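Lovastatin nonaketide synthase, polyketide synthase component (Aspergillus terreus, PDB 7CPX) builds the nonaketide dihydromonacolin L, the precursor of lovastatin, by iterative condensation of malonyl units with reduction and methylation of the growing chain, as a homodimer partnered by lovC. Local coordinates at residues C18-D23 with G245-S250; E32-P37 with T363-T368; Y1641-V1646 with E1684-S1689. The protein carries 2 engineered substitutions. One frame throughout, in Å; residues are numbered along the deposited sequence.

From the N terminus, strand 11-19 opens interaction 1 and helix 27-35, the next element, opens interaction 2. The chain returns to the first at strand 247-255, closing interaction 1 after 221 intervening residues, and to the second in the loop before helix 369-386, so the two contacts cross. Both lie in the ketosynthase, their centres about 10 Å apart, and they join directly through a probable hydrogen bond from Gly245 N to His367 O (2.8 Å). Interaction 3 follows in series as a short local closure, with 37 residues between its segments. It ties two neighbouring parallel strands of a distant sheet, its centre about 111 Å from that of interaction 1.

Interaction 1 (C18-D23 with G245-S250); sequences CRFPGD and GEAVCS
Two backbone hydrogen bonds join Arg19 and Val248 as an antiparallel hydrogen-bonded pair. Arg19 N donates to Val248 O at 2.9 Å, and Val248 N returns the bond to Arg19 O at 2.9 Å, both nearly straight. The same Arg19 carbonyl also receives a CA-H...O contact from Ala247 CA at 3.3 Å. Next along the strands, Cys18 and Cys249 form a non-hydrogen-bonded pair. Cys249 SG stands trans to its backbone N (chi1 -176°) and Cys18 SG trans to its carbonyl carbon (chi1 -69°), placements that bring the sulfurs to 4.1 Å, SG to SG, with no disulfide.

These strands, 11-19 and 247-255, are adjacent in the mixed sheet of the thiolase-fold ketosynthase, and helices pack on both faces. Arg19 and Val248 look toward helix 97-113, where the guanidinium of Arg19 is held by salt bridges to Glu104 and Glu108. Cys18 and Cys249 look toward helix 369-386, meeting Met378 and Thr371 respectively.

Aromatic contacts gather round Phe20, just past the strand end. Ala247 CB sits over the centre of the Phe20 ring in a CH-pi contact, 3.7 Å from the centroid and 12° off the ring normal. Cys249 approaches the same ring from its edge, with CB 3.7 Å from Phe20 CE1 and SG making a sulfur-aromatic contact.

Pro21 turns CD of its ring to the carbonyl oxygen of Glu246. The carboxylate of Glu246 is engaged elsewhere, in a salt bridge to Arg48. The side chain of Ala247 lies about 9 Å from that of His367, a predicted catalytic residue.

Interaction 2 (E32-P37 with T363-T368); sequences ELLQHP and TVVGHT
Leu33 and Val364 run alongside each other, pointing opposite ways, the leucine leaving the last turn of helix 27-35 and the valine leaving the loop that leads into helix 369-386. This is purely apolar packing within the thiolase fold of the ketosynthase. Three residues further on, the loop carries His367, predicted to be catalytic, whose ring meets that of His320 and whose side chain touches Cys181, the two other residues of the predicted active site.

The fork of Leu33 is divided between two residues. With CG anti to the backbone N (chi1 169°), the side chain reaches across to the loop, where CD1 lies 3.7 Å from Val364 CG1 while CD2 lies 3.7 Å from Val365 CG1. The branch point itself, Leu33 CG, also rests on Val364 CG1. Leu33 thereby bridges the two consecutive valines.

Leu34 arrives on a different path. Its CB leaves the helix along the flank, but the chain then turns toward the loop and passes Val364 at a slant, with CD2 4.1 Å from Val364 CB and at a similar distance from Val365 CG1. Leu34 also touches Lys379 of helix 369-386, so the helix end meets both the loop and the helix that follows it.

Val364 is the hub, with 85 Å² buried against residues 32-37. Its CG1 stands anti to its own backbone N (chi1 -179°), which sets the two methyls side by side before Pro37, just past the helix. Pro37 CB lies 3.7 Å from Val364 CG1 and equally far from Val364 CG2.

Interaction 3 (Y1641-V1646 with E1684-S1689); sequences YPPLVV and ELPMKS
The first torsions of Val1645 and Ser1689 bring their side chains together. In Val1645, chi1 of -175° puts CG1 trans to the backbone N and leaves CG2 trans to the carbonyl carbon, facing the serine and lying 4.0 Å from Ser1689 CB. In Ser1689 the OG is anti to the backbone N (chi1 176°); its closeness to the same methyl is doubtful.

Nearby, the rings of Pro1643 and Pro1686 overlap head to tail. Pro1643 CB packs on Pro1686 CG, while Pro1643 CG lies 3.7 Å from Pro1686 CB. Pro1686 also opens a type I turn ending at Ser1689, closed by a weak Ser1689 N to Pro1686 O bond. At the end of the turn, Ser1689 CA makes a CA-H...O contact with Pro1643 O at 3.4 Å.

The topology is consistent with the noncatalytic ketoreductase-like subdomain of this synthase family, a Rossmann-type sheet. Here strands 1644-1647 and 1689-1693 start side by side and run parallel, Pro1643 and Val1645 sharing backbone hydrogen bonds with Thr1690. Strand 1670-1673 flanks strand 1644-1647 across the sheet; Leu1685 packs on helix 1705-1719, and Pro1642 touches helix 1775-1784.

Interaction 1 (C18-D23 with G245-S250)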
loop_
_atom_site.group_PDB
_atom_site.type_symbol
_atom_site.label_atom_id
_atom_site.label_comp_id
_atom_site.label_asym_id
_atom_site.label_seq_id
_atom_site.Cartn_x
_atom_site.Cartn_y
_atom_site.Cartn_z
ATOM N N CYS A 18 -40.909 2.526 -15.799
ATOM C CA CYS A 18 -40.436 2.732 -14.439
ATOM C C CYS A 18 -39.576 1.565 -13.987
ATOM O O CYS A 18 -39.934 0.403 -14.192
ATOM C CB CYS A 18 -41.618 2.906 -13.479
ATOM S SG CYS A 18 -42.525 4.449 -13.704
ATOM N N ARG A 19 -38.442 1.890 -13.374
ATOM C CA ARG A 19 -37.631 0.959 -12.600
ATOM C C ARG A 19 -37.532 1.599 -11.225
ATOM O O ARG A 19 -36.652 2.425 -10.979
ATOM C CB ARG A 19 -36.266 0.732 -13.218
ATOM C CG ARG A 19 -36.301 0.101 -14.590
ATOM C CD ARG A 19 -36.803 -1.325 -14.540
ATOM N NE ARG A 19 -36.697 -1.963 -15.845
ATOM C CZ ARG A 19 -35.585 -2.505 -16.323
ATOM N NH1 ARG A 19 -34.465 -2.521 -15.620
ATOM N NH2 ARG A 19 -35.595 -3.038 -17.539
ATOM N N PHE A 20 -38.464 1.243 -10.349
ATOM C CA PHE A 20 -38.570 1.834 -9.031
ATOM C C PHE A 20 -38.389 0.769 -7.960
ATOM O O PHE A 20 -38.652 -0.414 -8.200
ATOM C CB PHE A 20 -39.927 2.520 -8.847
ATOM C CG PHE A 20 -39.951 3.942 -9.312
ATOM C CD1 PHE A 20 -39.899 4.243 -10.659
ATOM C CD2 PHE A 20 -40.031 4.978 -8.404
ATOM C CE1 PHE A 20 -39.923 5.549 -11.093
ATOM C CE2 PHE A 20 -40.054 6.288 -8.828
ATOM C CZ PHE A 20 -40.002 6.577 -10.176
ATOM N N PRO A 21 -37.946 1.155 -6.769
ATOM C CA PRO A 21 -37.642 0.155 -5.745
ATOM C C PRO A 21 -38.901 -0.555 -5.279
ATOM O O PRO A 21 -40.003 -0.002 -5.297
ATOM C CB PRO A 21 -37.005 0.981 -4.625
ATOM C CG PRO A 21 -37.615 2.327 -4.772
ATOM C CD PRO A 21 -37.874 2.527 -6.238
ATOM N N GLY A 22 -38.721 -1.802 -4.856
ATOM C CA GLY A 22 -39.842 -2.639 -4.489
ATOM C C GLY A 22 -40.380 -3.476 -5.625
ATOM O O GLY A 22 -41.585 -3.751 -5.661
ATOM N N ASP A 23 -39.524 -3.882 -6.561
ATOM C CA ASP A 23 -39.908 -4.678 -7.721
ATOM C C ASP A 23 -40.815 -3.915 -8.676
ATOM O O ASP A 23 -41.499 -4.524 -9.503
ATOM C CB ASP A 23 -40.590 -5.984 -7.297
ATOM C CG ASP A 23 -39.792 -6.750 -6.261
ATOM O OD1 ASP A 23 -38.548 -6.644 -6.267
ATOM O OD2 ASP A 23 -40.411 -7.458 -5.438
ATOM N N GLY A 245 -32.961 6.869 -2.786
ATOM C CA GLY A 245 -33.695 5.815 -3.464
ATOM C C GLY A 245 -33.209 5.644 -4.885
ATOM O O GLY A 245 -32.871 6.616 -5.559
ATOM N N GLU A 246 -33.171 4.394 -5.331
ATOM C CA GLU A 246 -32.804 4.076 -6.702
ATOM C C GLU A 246 -34.060 4.052 -7.556
ATOM O O GLU A 246 -34.968 3.251 -7.311
ATOM C CB GLU A 246 -32.093 2.729 -6.784
ATOM C CG GLU A 246 -30.705 2.714 -6.213
ATOM C CD GLU A 246 -29.926 1.502 -6.676
ATOM O OE1 GLU A 246 -30.564 0.491 -7.036
ATOM O OE2 GLU A 246 -28.679 1.561 -6.702
ATOM N N ALA A 247 -34.109 4.916 -8.565
ATOM C CA ALA A 247 -35.252 4.945 -9.459
ATOM C C ALA A 247 -34.818 5.484 -10.811
ATOM O O ALA A 247 -34.025 6.427 -10.893
ATOM C CB ALA A 247 -36.389 5.793 -8.884
ATOM N N VAL A 248 -35.343 4.870 -11.864
ATOM C CA VAL A 248 -35.160 5.333 -13.232
ATOM C C VAL A 248 -36.544 5.430 -13.852
ATOM O O VAL A 248 -37.217 4.411 -14.045
ATOM C CB VAL A 248 -34.256 4.403 -14.047
ATOM C CG1 VAL A 248 -34.063 4.956 -15.445
ATOM C CG2 VAL A 248 -32.921 4.230 -13.347
ATOM N N CYS A 249 -36.965 6.645 -14.173
ATOM C CA CYS A 249 -38.288 6.898 -14.721
ATOM C C CYS A 249 -38.154 7.494 -16.109
ATOM O O CYS A 249 -37.199 8.219 -16.394
ATOM C CB CYS A 249 -39.085 7.846 -13.825
ATOM S SG CYS A 249 -40.788 8.118 -14.362
ATOM N N SER A 250 -39.107 7.169 -16.975
ATOM C CA SER A 250 -39.208 7.779 -18.288
ATOM C C SER A 250 -40.673 8.056 -18.563
ATOM O O SER A 250 -41.524 7.199 -18.317
ATOM C CB SER A 250 -38.622 6.874 -19.376
ATOM O OG SER A 250 -37.266 6.572 -19.108
#

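Interaction 2 (E32-P37 with T363-T368)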
loop_
_atom_site.group_PDB
_atom_site.type_symbol
_atom_site.label_atom_id
_atom_site.label_comp_id
_atom_site.label_asym_id
_atom_site.label_seq_id
_atom_site.Cartn_x
_atom_site.Cartn_y
_atom_site.Cartn_z
ATOM N N GLU A 32 -49.318 0.318 -7.918
ATOM C CA GLU A 32 -49.743 -0.587 -6.857
ATOM C C GLU A 32 -48.946 -0.339 -5.585
ATOM O O GLU A 32 -49.504 -0.322 -4.482
ATOM C CB GLU A 32 -49.590 -2.039 -7.309
ATOM C CG GLU A 32 -50.539 -2.446 -8.420
ATOM C CD GLU A 32 -50.268 -3.848 -8.932
ATOM O OE1 GLU A 32 -49.301 -4.478 -8.458
ATOM O OE2 GLU A 32 -51.024 -4.318 -9.808
ATOM N N LEU A 33 -47.635 -0.142 -5.723
ATOM C CA LEU A 33 -46.802 0.161 -4.566
ATOM C C LEU A 33 -47.220 1.477 -3.922
ATOM O O LEU A 33 -47.367 1.564 -2.699
ATOM C CB LEU A 33 -45.333 0.213 -4.990
ATOM C CG LEU A 33 -44.336 0.779 -3.978
ATOM C CD1 LEU A 33 -44.364 -0.018 -2.689
ATOM C CD2 LEU A 33 -42.939 0.789 -4.570
ATOM N N LEU A 34 -47.426 2.512 -4.736
ATOM C CA LEU A 34 -47.724 3.831 -4.189
ATOM C C LEU A 34 -49.054 3.839 -3.448
ATOM O O LEU A 34 -49.150 4.386 -2.344
ATOM C CB LEU A 34 -47.722 4.873 -5.305
ATOM C CG LEU A 34 -46.351 5.163 -5.919
ATOM C CD1 LEU A 34 -46.487 6.042 -7.148
ATOM C CD2 LEU A 34 -45.431 5.817 -4.904
ATOM N N GLN A 35 -50.094 3.242 -4.033
ATOM C CA GLN A 35 -51.389 3.204 -3.363
ATOM C C GLN A 35 -51.437 2.164 -2.253
ATOM O O GLN A 35 -52.307 2.250 -1.380
ATOM C CB GLN A 35 -52.505 2.935 -4.375
ATOM C CG GLN A 35 -52.516 1.531 -4.949
ATOM C CD GLN A 35 -53.607 1.344 -5.981
ATOM O OE1 GLN A 35 -54.489 2.191 -6.128
ATOM N NE2 GLN A 35 -53.554 0.234 -6.706
ATOM N N HIS A 36 -50.532 1.189 -2.269
ATOM C CA HIS A 36 -50.433 0.164 -1.231
ATOM C C HIS A 36 -48.976 0.060 -0.802
ATOM O O HIS A 36 -48.293 -0.930 -1.090
ATOM C CB HIS A 36 -50.964 -1.178 -1.735
ATOM C CG HIS A 36 -52.409 -1.141 -2.124
ATOM N ND1 HIS A 36 -53.330 -0.343 -1.479
ATOM C CD2 HIS A 36 -53.090 -1.791 -3.097
ATOM C CE1 HIS A 36 -54.517 -0.509 -2.034
ATOM N NE2 HIS A 36 -54.399 -1.382 -3.018
ATOM N N PRO A 37 -48.469 1.073 -0.105
ATOM C CA PRO A 37 -47.036 1.119 0.194
ATOM C C PRO A 37 -46.599 0.012 1.139
ATOM O O PRO A 37 -47.374 -0.493 1.954
ATOM C CB PRO A 37 -46.851 2.499 0.833
ATOM C CG PRO A 37 -48.187 2.838 1.387
ATOM C CD PRO A 37 -49.185 2.236 0.445
ATOM N N THR A 363 -41.631 9.014 0.393
ATOM C CA THR A 363 -41.887 8.246 1.604
ATOM C C THR A 363 -42.022 6.762 1.297
ATOM O O THR A 363 -41.808 5.924 2.181
ATOM C CB THR A 363 -43.155 8.749 2.294
ATOM O OG1 THR A 363 -44.275 8.592 1.413
ATOM C CG2 THR A 363 -43.016 10.211 2.674
ATOM N N VAL A 364 -42.376 6.422 0.064
ATOM C CA VAL A 364 -42.619 5.041 -0.337
ATOM C C VAL A 364 -41.455 4.478 -1.137
ATOM O O VAL A 364 -40.975 3.380 -0.860
ATOM C CB VAL A 364 -43.939 4.946 -1.135
ATOM C CG1 VAL A 364 -44.216 3.507 -1.527
ATOM C CG2 VAL A 364 -45.092 5.515 -0.326
ATOM N N VAL A 365 -40.996 5.217 -2.148
ATOM C CA VAL A 365 -39.898 4.775 -3.000
ATOM C C VAL A 365 -38.595 5.488 -2.663
ATOM O O VAL A 365 -37.581 5.266 -3.330
ATOM C CB VAL A 365 -40.242 4.961 -4.487
ATOM C CG1 VAL A 365 -41.513 4.210 -4.835
ATOM C CG2 VAL A 365 -40.375 6.434 -4.824
ATOM N N GLY A 366 -38.599 6.348 -1.654
ATOM C CA GLY A 366 -37.397 7.029 -1.237
ATOM C C GLY A 366 -37.123 8.282 -2.050
ATOM O O GLY A 366 -37.688 8.511 -3.119
ATOM N N HIS A 367 -36.229 9.106 -1.519
ATOM C CA HIS A 367 -35.779 10.303 -2.220
ATOM C C HIS A 367 -34.836 9.876 -3.333
ATOM O O HIS A 367 -33.656 9.608 -3.097
ATOM C CB HIS A 367 -35.096 11.263 -1.256
ATOM C CG HIS A 367 -34.654 12.539 -1.896
ATOM N ND1 HIS A 367 -35.389 13.702 -1.823
ATOM C CD2 HIS A 367 -33.560 12.832 -2.636
ATOM C CE1 HIS A 367 -34.762 14.658 -2.482
ATOM N NE2 HIS A 367 -33.650 14.156 -2.986
ATOM N N THR A 368 -35.353 9.813 -4.559
ATOM C CA THR A 368 -34.594 9.330 -5.705
ATOM C C THR A 368 -33.877 10.460 -6.437
ATOM O O THR A 368 -33.630 10.361 -7.643
ATOM C CB THR A 368 -35.510 8.566 -6.659
ATOM O OG1 THR A 368 -36.514 9.447 -7.171
ATOM C CG2 THR A 368 -36.181 7.409 -5.942
#

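Interaction 3 (Y1641-V1646 with E1684-S1689)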
loop_
_atom_site.group_PDB
_atom_site.type_symbol
_atom_site.label_atom_id
_atom_site.label_comp_id
_atom_site.label_asym_id
_atom_site.label_seq_id
_atom_site.Cartn_x
_atom_site.Cartn_y
_atom_site.Cartn_z
ATOM N N TYR A 1641 22.454 50.818 71.827
ATOM C CA TYR A 1641 21.383 51.502 72.537
ATOM C C TYR A 1641 20.445 50.523 73.250
ATOM O O TYR A 1641 20.150 50.710 74.430
ATOM C CB TYR A 1641 20.595 52.390 71.573
ATOM C CG TYR A 1641 21.346 53.642 71.177
ATOM C CD1 TYR A 1641 22.287 53.618 70.155
ATOM C CD2 TYR A 1641 21.122 54.845 71.831
ATOM C CE1 TYR A 1641 22.979 54.757 69.793
ATOM C CE2 TYR A 1641 21.809 55.990 71.476
ATOM C CZ TYR A 1641 22.736 55.941 70.456
ATOM O OH TYR A 1641 23.423 57.079 70.100
ATOM N N PRO A 1642 19.975 49.487 72.557
ATOM C CA PRO A 1642 19.169 48.478 73.236
ATOM C C PRO A 1642 19.978 47.787 74.310
ATOM O O PRO A 1642 21.215 47.677 74.209
ATOM C CB PRO A 1642 18.780 47.513 72.105
ATOM C CG PRO A 1642 19.732 47.785 71.006
ATOM C CD PRO A 1642 20.042 49.236 71.106
ATOM N N PRO A 1643 19.327 47.308 75.371
ATOM C CA PRO A 1643 20.076 46.688 76.470
ATOM C C PRO A 1643 20.914 45.517 75.982
ATOM O O PRO A 1643 20.498 44.750 75.112
ATOM C CB PRO A 1643 18.979 46.228 77.437
ATOM C CG PRO A 1643 17.793 47.056 77.100
ATOM C CD PRO A 1643 17.877 47.308 75.629
ATOM N N LEU A 1644 22.107 45.386 76.557
ATOM C CA LEU A 1644 23.039 44.323 76.208
ATOM C C LEU A 1644 23.230 43.404 77.405
ATOM O O LEU A 1644 23.453 43.872 78.527
ATOM C CB LEU A 1644 24.381 44.897 75.753
ATOM C CG LEU A 1644 25.375 43.864 75.215
ATOM C CD1 LEU A 1644 26.119 44.412 74.010
ATOM C CD2 LEU A 1644 26.355 43.439 76.298
ATOM N N VAL A 1645 23.138 42.100 77.160
ATOM C CA VAL A 1645 23.265 41.087 78.199
ATOM C C VAL A 1645 24.292 40.065 77.736
ATOM O O VAL A 1645 24.119 39.441 76.684
ATOM C CB VAL A 1645 21.923 40.398 78.501
ATOM C CG1 VAL A 1645 22.075 39.435 79.664
ATOM C CG2 VAL A 1645 20.837 41.430 78.787
ATOM N N VAL A 1646 25.348 39.884 78.520
ATOM C CA VAL A 1646 26.399 38.920 78.218
ATOM C C VAL A 1646 26.196 37.698 79.098
ATOM O O VAL A 1646 25.990 37.824 80.313
ATOM C CB VAL A 1646 27.795 39.527 78.432
ATOM C CG1 VAL A 1646 28.860 38.570 77.929
ATOM C CG2 VAL A 1646 27.903 40.870 77.732
ATOM N N GLU A 1684 15.348 39.797 86.705
ATOM C CA GLU A 1684 14.824 40.744 85.730
ATOM C C GLU A 1684 15.722 40.757 84.504
ATOM O O GLU A 1684 16.950 40.779 84.632
ATOM C CB GLU A 1684 14.728 42.153 86.327
ATOM C CG GLU A 1684 14.225 43.210 85.355
ATOM C CD GLU A 1684 14.102 44.578 85.997
ATOM O OE1 GLU A 1684 14.373 44.692 87.211
ATOM O OE2 GLU A 1684 13.737 45.539 85.287
ATOM N N LEU A 1685 15.108 40.740 83.325
ATOM C CA LEU A 1685 15.819 40.840 82.061
ATOM C C LEU A 1685 15.039 41.752 81.127
ATOM O O LEU A 1685 13.804 41.786 81.180
ATOM C CB LEU A 1685 15.999 39.466 81.398
ATOM C CG LEU A 1685 16.812 38.431 82.173
ATOM C CD1 LEU A 1685 16.761 37.091 81.465
ATOM C CD2 LEU A 1685 18.251 38.889 82.340
ATOM N N PRO A 1686 15.727 42.499 80.264
ATOM C CA PRO A 1686 15.016 43.297 79.259
ATOM C C PRO A 1686 14.576 42.439 78.083
ATOM O O PRO A 1686 15.330 41.601 77.581
ATOM C CB PRO A 1686 16.053 44.344 78.837
ATOM C CG PRO A 1686 17.369 43.709 79.107
ATOM C CD PRO A 1686 17.182 42.733 80.233
ATOM N N MET A 1687 13.336 42.654 77.644
ATOM C CA MET A 1687 12.763 41.839 76.580
ATOM C C MET A 1687 13.209 42.270 75.190
ATOM O O MET A 1687 13.009 41.512 74.234
ATOM C CB MET A 1687 11.236 41.865 76.664
ATOM C CG MET A 1687 10.679 40.932 77.726
ATOM S SD MET A 1687 8.882 40.812 77.706
ATOM C CE MET A 1687 8.628 39.473 78.869
ATOM N N LYS A 1688 13.803 43.454 75.050
ATOM C CA LYS A 1688 14.441 43.875 73.810
ATOM C C LYS A 1688 15.955 43.739 73.906
ATOM O O LYS A 1688 16.702 44.526 73.320
ATOM C CB LYS A 1688 14.052 45.312 73.464
ATOM C CG LYS A 1688 12.555 45.531 73.305
ATOM C CD LYS A 1688 11.974 44.668 72.195
ATOM C CE LYS A 1688 10.497 44.948 71.988
ATOM N NZ LYS A 1688 9.910 44.076 70.934
ATOM N N SER A 1689 16.413 42.734 74.646
ATOM C CA SER A 1689 17.829 42.577 74.929
ATOM C C SER A 1689 18.611 42.199 73.679
ATOM O O SER A 1689 18.108 41.524 72.777
ATOM C CB SER A 1689 18.036 41.502 75.993
ATOM O OG SER A 1689 19.415 41.277 76.225
#